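Local coordinates for protein ADP-ribosylating toxin CARDS (Mycoplasma pneumoniae, PDB 4TLV) that transfers ADP-ribose from NAD(+) to multiple target proteins as a mono-ADP-ribosylating toxin and causes vacuolization in mammalian cells, at residues A[97-102]-A[205-210]; A[276-281]-A[285-290]; A[418-421]-A[426-429]. One frame throughout, in Å; residues are numbered along the deposited sequence.

Interaction 1: A[97-102]-A[205-210]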
# COMPACT_ATOMS: atom_id res chain seq x y z
N GLU A 97 11.98 -7.20 -1.56
CA GLU A 97 11.55 -8.59 -1.71
C GLU A 97 12.61 -9.45 -2.41
O GLU A 97 12.78 -10.64 -2.11
CB GLU A 97 10.25 -8.67 -2.49
CG GLU A 97 9.05 -8.07 -1.75
CD GLU A 97 8.85 -8.68 -0.38
OE1 GLU A 97 8.53 -9.89 -0.30
OE2 GLU A 97 9.02 -7.94 0.62
N ASN A 98 13.29 -8.85 -3.37
CA ASN A 98 14.36 -9.54 -4.08
C ASN A 98 15.50 -9.86 -3.11
O ASN A 98 16.03 -10.98 -3.09
CB ASN A 98 14.84 -8.70 -5.29
CG ASN A 98 15.82 -9.46 -6.17
OD1 ASN A 98 15.49 -10.51 -6.72
ND2 ASN A 98 17.04 -8.93 -6.30
N LEU A 99 15.85 -8.89 -2.27
CA LEU A 99 16.89 -9.08 -1.26
C LEU A 99 16.50 -10.16 -0.23
O LEU A 99 17.34 -10.97 0.18
CB LEU A 99 17.23 -7.75 -0.57
CG LEU A 99 17.91 -6.71 -1.46
CD1 LEU A 99 18.22 -5.46 -0.68
CD2 LEU A 99 19.18 -7.26 -2.11
N LEU A 100 15.22 -10.21 0.15
CA LEU A 100 14.74 -11.26 1.04
C LEU A 100 14.95 -12.63 0.39
O LEU A 100 15.48 -13.55 1.01
CB LEU A 100 13.27 -11.06 1.38
CG LEU A 100 12.69 -12.23 2.19
CD1 LEU A 100 13.31 -12.29 3.58
CD2 LEU A 100 11.15 -12.07 2.26
N ASP A 101 14.50 -12.76 -0.86
CA ASP A 101 14.69 -13.97 -1.64
C ASP A 101 16.17 -14.39 -1.63
O ASP A 101 16.49 -15.50 -1.23
CB ASP A 101 14.21 -13.70 -3.07
CG ASP A 101 14.42 -14.86 -4.01
OD1 ASP A 101 14.43 -16.03 -3.56
OD2 ASP A 101 14.54 -14.61 -5.23
N LEU A 102 17.06 -13.50 -2.04
CA LEU A 102 18.48 -13.82 -2.05
C LEU A 102 18.99 -14.27 -0.67
O LEU A 102 19.73 -15.25 -0.57
CB LEU A 102 19.31 -12.66 -2.59
CG LEU A 102 19.00 -12.30 -4.05
CD1 LEU A 102 19.62 -10.99 -4.40
CD2 LEU A 102 19.47 -13.39 -5.01
N THR A 205 25.24 -11.96 -8.52
CA THR A 205 24.92 -13.12 -7.66
C THR A 205 25.44 -13.09 -6.23
O THR A 205 24.64 -13.11 -5.29
CB THR A 205 25.33 -14.46 -8.31
OG1 THR A 205 24.52 -14.69 -9.47
CG2 THR A 205 25.13 -15.61 -7.32
N PRO A 206 26.77 -13.07 -6.06
CA PRO A 206 27.24 -12.92 -4.68
C PRO A 206 26.92 -11.50 -4.23
O PRO A 206 27.80 -10.64 -4.29
CB PRO A 206 28.76 -13.11 -4.79
CG PRO A 206 29.01 -13.67 -6.17
CD PRO A 206 27.89 -13.15 -7.02
N VAL A 207 25.69 -11.24 -3.81
CA VAL A 207 25.32 -9.89 -3.43
C VAL A 207 25.85 -9.55 -2.05
O VAL A 207 25.62 -10.30 -1.09
CB VAL A 207 23.79 -9.67 -3.44
CG1 VAL A 207 23.46 -8.29 -2.94
CG2 VAL A 207 23.23 -9.88 -4.83
N HIS A 208 26.55 -8.43 -1.96
CA HIS A 208 27.08 -7.92 -0.71
C HIS A 208 26.14 -6.90 -0.10
O HIS A 208 25.72 -5.95 -0.77
CB HIS A 208 28.44 -7.26 -0.92
CG HIS A 208 29.57 -8.23 -1.12
ND1 HIS A 208 30.64 -8.53 -0.35
CD2 HIS A 208 29.68 -9.02 -2.25
CE1 HIS A 208 31.36 -9.49 -1.02
NE2 HIS A 208 30.76 -9.76 -2.16
N LEU A 209 25.83 -7.08 1.18
CA LEU A 209 24.93 -6.20 1.90
C LEU A 209 25.59 -5.69 3.18
O LEU A 209 26.27 -6.44 3.89
CB LEU A 209 23.66 -6.98 2.24
CG LEU A 209 22.36 -6.62 1.51
CD1 LEU A 209 22.60 -6.17 0.09
CD2 LEU A 209 21.33 -7.78 1.58
N SER A 210 25.40 -4.40 3.46
CA SER A 210 25.77 -3.81 4.74
C SER A 210 24.52 -3.36 5.47
O SER A 210 23.95 -2.32 5.15
CB SER A 210 26.69 -2.61 4.54
OG SER A 210 27.89 -2.99 3.88

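Interaction 2: A[276-281]-A[285-290]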
# COMPACT_ATOMS: atom_id res chain seq x y z
N PRO A 276 -17.51 7.30 14.05
CA PRO A 276 -18.55 6.96 13.07
C PRO A 276 -18.46 7.94 11.90
O PRO A 276 -17.74 8.94 12.00
CB PRO A 276 -19.85 7.20 13.86
CG PRO A 276 -19.47 8.27 14.85
CD PRO A 276 -18.09 7.84 15.30
N VAL A 277 -19.17 7.66 10.81
CA VAL A 277 -19.06 8.46 9.61
C VAL A 277 -20.44 8.95 9.17
O VAL A 277 -21.36 8.14 8.96
CB VAL A 277 -18.43 7.65 8.45
CG1 VAL A 277 -18.31 8.52 7.20
CG2 VAL A 277 -17.04 7.10 8.88
N TYR A 278 -20.56 10.27 9.03
CA TYR A 278 -21.81 10.92 8.63
C TYR A 278 -21.69 11.60 7.28
O TYR A 278 -20.75 12.36 7.05
CB TYR A 278 -22.19 11.99 9.65
CG TYR A 278 -22.64 11.46 10.98
CD1 TYR A 278 -21.73 10.98 11.91
CD2 TYR A 278 -23.99 11.47 11.32
CE1 TYR A 278 -22.15 10.50 13.14
CE2 TYR A 278 -24.42 11.00 12.55
CZ TYR A 278 -23.50 10.51 13.45
OH TYR A 278 -23.93 10.05 14.66
N LEU A 279 -22.65 11.34 6.40
CA LEU A 279 -22.67 11.95 5.08
C LEU A 279 -23.96 12.74 4.87
O LEU A 279 -24.99 12.42 5.45
CB LEU A 279 -22.53 10.87 4.00
CG LEU A 279 -21.26 10.03 4.15
CD1 LEU A 279 -21.62 8.61 4.48
CD2 LEU A 279 -20.38 10.11 2.92
N ARG A 280 -23.89 13.76 4.02
CA ARG A 280 -25.04 14.59 3.73
C ARG A 280 -25.23 14.71 2.22
O ARG A 280 -24.27 14.89 1.47
CB ARG A 280 -24.89 15.97 4.38
CG ARG A 280 -26.11 16.88 4.26
CD ARG A 280 -26.01 18.05 5.24
NE ARG A 280 -26.14 17.60 6.62
CZ ARG A 280 -25.77 18.30 7.69
NH1 ARG A 280 -25.24 19.51 7.54
NH2 ARG A 280 -25.94 17.78 8.90
N GLY A 281 -26.48 14.55 1.78
CA GLY A 281 -26.82 14.69 0.37
C GLY A 281 -26.79 16.15 0.02
O GLY A 281 -27.29 16.98 0.77
N GLN A 285 -30.10 17.63 1.36
CA GLN A 285 -29.55 17.97 2.67
C GLN A 285 -29.87 16.92 3.74
O GLN A 285 -29.74 17.17 4.94
CB GLN A 285 -30.02 19.35 3.12
CG GLN A 285 -29.36 20.49 2.35
CD GLN A 285 -27.87 20.58 2.61
OE1 GLN A 285 -27.49 20.88 3.85
NE2 GLN A 285 -27.05 20.38 1.70
N LYS A 286 -30.28 15.73 3.31
CA LYS A 286 -30.52 14.63 4.23
C LYS A 286 -29.20 14.08 4.73
O LYS A 286 -28.21 14.06 4.00
CB LYS A 286 -31.33 13.53 3.54
CG LYS A 286 -32.78 13.93 3.26
CD LYS A 286 -33.54 12.82 2.57
CE LYS A 286 -34.98 13.24 2.30
NZ LYS A 286 -35.80 12.14 1.74
N THR A 287 -29.19 13.62 5.98
CA THR A 287 -27.96 13.16 6.62
C THR A 287 -28.04 11.67 6.93
O THR A 287 -29.08 11.18 7.38
CB THR A 287 -27.67 13.96 7.90
OG1 THR A 287 -27.57 15.35 7.56
CG2 THR A 287 -26.36 13.50 8.56
N PHE A 288 -26.94 10.97 6.69
CA PHE A 288 -26.89 9.53 6.88
C PHE A 288 -25.66 9.10 7.64
O PHE A 288 -24.61 9.74 7.57
CB PHE A 288 -26.84 8.81 5.53
CG PHE A 288 -27.99 9.12 4.61
CD1 PHE A 288 -27.93 10.20 3.75
CD2 PHE A 288 -29.12 8.32 4.60
CE1 PHE A 288 -28.99 10.49 2.90
CE2 PHE A 288 -30.18 8.60 3.74
CZ PHE A 288 -30.11 9.69 2.89
N MET A 289 -25.78 7.98 8.33
CA MET A 289 -24.64 7.32 8.92
C MET A 289 -24.24 6.14 8.04
O MET A 289 -25.09 5.33 7.65
CB MET A 289 -24.97 6.81 10.31
CG MET A 289 -25.19 7.92 11.33
SD MET A 289 -25.79 7.24 12.87
CE MET A 289 -27.47 6.81 12.47
N LEU A 290 -22.95 6.05 7.76
CA LEU A 290 -22.39 4.91 7.07
C LEU A 290 -22.38 3.71 8.00
O LEU A 290 -21.96 3.83 9.16
CB LEU A 290 -20.96 5.24 6.65
CG LEU A 290 -20.24 4.18 5.83
CD1 LEU A 290 -20.92 4.04 4.45
CD2 LEU A 290 -18.77 4.58 5.67
O HOH W 1 -20.86 5.35 11.07

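Interaction 3: A[418-421]-A[426-429]. With ACT (acetate ion), chain M.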
# COMPACT_ATOMS: atom_id res chain seq x y z
N LEU A 418 -23.14 12.53 -1.97
CA LEU A 418 -23.02 12.57 -0.52
C LEU A 418 -21.60 13.00 -0.19
O LEU A 418 -20.64 12.52 -0.79
CB LEU A 418 -23.21 11.18 0.05
CG LEU A 418 -24.56 10.52 -0.15
CD1 LEU A 418 -24.42 9.03 0.02
CD2 LEU A 418 -25.54 11.11 0.85
N GLN A 419 -21.47 13.91 0.76
CA GLN A 419 -20.17 14.37 1.18
C GLN A 419 -20.07 14.20 2.69
O GLN A 419 -21.06 14.30 3.40
CB GLN A 419 -19.94 15.83 0.77
CG GLN A 419 -19.90 16.00 -0.76
CD GLN A 419 -19.55 17.41 -1.21
OE1 GLN A 419 -19.54 18.34 -0.41
NE2 GLN A 419 -19.25 17.57 -2.50
N ILE A 420 -18.87 13.90 3.17
CA ILE A 420 -18.68 13.75 4.60
C ILE A 420 -18.78 15.10 5.26
O ILE A 420 -18.19 16.07 4.80
CB ILE A 420 -17.32 13.12 4.92
CG1 ILE A 420 -17.27 11.71 4.29
CG2 ILE A 420 -17.11 13.06 6.44
CD1 ILE A 420 -16.10 10.88 4.72
N ILE A 421 -19.52 15.18 6.36
CA ILE A 421 -19.61 16.42 7.10
C ILE A 421 -18.91 16.25 8.44
O ILE A 421 -19.14 15.28 9.16
CB ILE A 421 -21.08 16.87 7.28
CG1 ILE A 421 -21.87 15.79 8.02
CG2 ILE A 421 -21.69 17.16 5.92
CD1 ILE A 421 -23.30 16.20 8.41
N THR A 426 -21.34 15.32 14.16
CA THR A 426 -21.26 14.39 13.04
C THR A 426 -19.93 13.62 13.00
O THR A 426 -19.56 12.95 13.97
CB THR A 426 -21.60 15.06 11.68
OG1 THR A 426 -20.82 16.25 11.50
CG2 THR A 426 -23.09 15.43 11.62
N THR A 427 -19.22 13.70 11.89
CA THR A 427 -17.95 12.98 11.76
C THR A 427 -16.84 13.73 12.47
O THR A 427 -16.65 14.92 12.23
CB THR A 427 -17.55 12.84 10.29
OG1 THR A 427 -18.66 12.33 9.55
CG2 THR A 427 -16.34 11.89 10.15
N HIS A 428 -16.09 13.06 13.33
CA HIS A 428 -14.97 13.76 13.96
C HIS A 428 -13.81 13.95 12.99
O HIS A 428 -13.68 13.22 12.01
CB HIS A 428 -14.57 13.11 15.27
CG HIS A 428 -15.58 13.34 16.36
ND1 HIS A 428 -15.60 12.98 17.67
CD2 HIS A 428 -16.75 14.04 16.14
CE1 HIS A 428 -16.78 13.46 18.20
NE2 HIS A 428 -17.45 14.09 17.26
N ALA A 429 -13.00 14.97 13.24
CA ALA A 429 -12.11 15.51 12.21
C ALA A 429 -11.07 14.50 11.72
O ALA A 429 -10.67 14.53 10.56
CB ALA A 429 -11.41 16.78 12.72
C ACT M . -14.36 17.32 16.08
O ACT M . -13.53 16.47 15.68
OXT ACT M . -14.25 17.69 17.28
CH3 ACT M . -15.42 17.87 15.19

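Interaction 1: A[97-102]-A[205-210]
L102 and V207 make the closest touch between segment 97-102 and segment 205-210. Methyl meets methyl here, with L102 CD1 3.8 Å from V207 CG2. The two side chains cross at about a right angle. V207 holds CG1 opposite its backbone N (chi1 176°). CG2 is then the branch that meets L102, and CG1 is left to face L99.

L99 lies three residues before L102, almost one helical turn back. Its side chain does not leave the backbone straight at the strand, but its end swings closer. One methyl, CD2, serves two partners: it lies 4.2 Å from L209 CD1 and 4.5 Å from V207 CG1. L209 has a chi1 of -109°, away from the staggered values, and CD1 is the methyl that reaches L99. All these contacts are apolar, and they are loose apart from the L102-V207 pair.

The helix and V207 lie in the mono-ADP-ribosyltransferase domain; L209 falls in the part that probably forms the NAD(+)-binding pocket. Helix 92-104 packs on strand 207-210, which pairs in parallel with strand 108-110. The short axes pass 10.8 Å apart at 110°, so the helix runs across the strand. F36 of helix 35-40 touches both L99 and L209, and V108 touches both L102 and L209.

No hydrogen bond crosses between the segments. The helix bonds internally, with L102 N to N98 O at 2.9 Å and D101 N to E97 O at 3.0 Å. V207 and L209 bond through their backbones to the strand 108-110 region. P206, just before the strand, is the centre of an inverse gamma turn. On the helix, D101 OD1 is hydrogen-bonded to S529 OG of the D3 domain.

Interaction 2: A[276-281]-A[285-290]
Y278, L279 and R280 pair with M289, F288 and T287 in an antiparallel beta hairpin of the D2 beta-trefoil domain. Backbone bonds hold the ladder. L279 and F288 form the hydrogen-bonded pair, with L279 N to F288 O at 2.8 Å and F288 N to L279 O at 2.7 Å. L290 N to V277 O and G281 N to K286 O extend it both ways. A weak bond from Q285 N to G281 O lies next to the turn. At the open end of the hairpin, a water bridges the strands, accepting from V277 N and donating to L290 O.

Apolar and aromatic contacts lie on both faces. On one, M289 lies alongside Y278, pointing the same way. Its CG sits over the ring face, 3.8 Å from the ring centroid, a CH-pi contact. Its SD approaches obliquely at 4.7 Å from the same centroid, a Met-aromatic contact. T287 CG2 comes to the ring edge. On the other face, L279 CD1 rests 4.1 Å from L290 CB, and the F288 ring stacks edge-to-face with W392.

The side-chain polar contact is between R280 and T287. The arginine chain bends at chi3 (-68°), which turns the guanidinium back to the threonine. T287 OG1 lies near the guanidinium plane, at its edge. It accepts from R280 NE at 2.8 Å and, less straight, from R280 NH2 at 3.2 Å.

Interaction 3: A[418-421]-A[426-429]
T426 OG1 and I421 CG1 each stand between their own backbone N and carbonyl carbon (chi1 51° and 59°). For T426, this turns the hydroxyl to I421 O. For I421, it places CG1 beside T426, and the extended chi2 (173°) carries CD1 to its methyl CG2. The two side chains cross at about a right angle. CD1 of I421 comes within 3.3 Å of CG2 of T426, tighter than usual van der Waals contact.

I421 O is the polar centre of the contact. T426 OG1 donates to it at 3.0 Å from above the carbonyl plane. T427 N donates at 3.2 Å and lies in the carbonyl plane. The two donors thus approach from different directions. T427 OG1 is also close to I421 O, but that bond is weak and its proton is not settled. The firmer partner of T427 OG1 is Y278 N, which donates to it from the neighbouring strand 278-281.

I420 CG2 packs across T427, 3.6 Å from its hydroxyl OG1 and 4.0 Å from its methyl CG2.

An acetate ion, probably from the crystallisation liquor, sits beyond the threonines. A429 N donates to its O at 2.9 Å. The same ion is hydrogen-bonded to H163 ND1. H428 NE2 binds E424 O, within the loop that links the segments.

Strand 415-421 ends at I421, and the chain folds back on that end. Segment 426-429 forms no strand against it. The T426 hydroxyl and the T427 backbone NH take up the carbonyl of I421 instead. The contact lies at the C-terminal end of the last strand of the D2 beta-trefoil.

Overall arrangement
From the N terminus, interaction 1 comes first. It closes a long loop of 102 residues, tying helix 92-104 of the mono-ADP-ribosyltransferase domain to strand 207-210. The chain then enters D2. Interaction 2 closes a hairpin, with three residues between its segments, on strands 278-281 and 287-293. Interaction 3 closes a short loop, with four residues between its segments, after strand 415-421. The three follow in series, and none nests or crosses. Interactions 2 and 3 touch, with centres about 7 Å apart, because strands 278-281 and 415-421 are neighbours in one sheet. This joins the start of the trefoil to its end. Interaction 1 lies across the molecule, its nearest atoms about 31 Å from either.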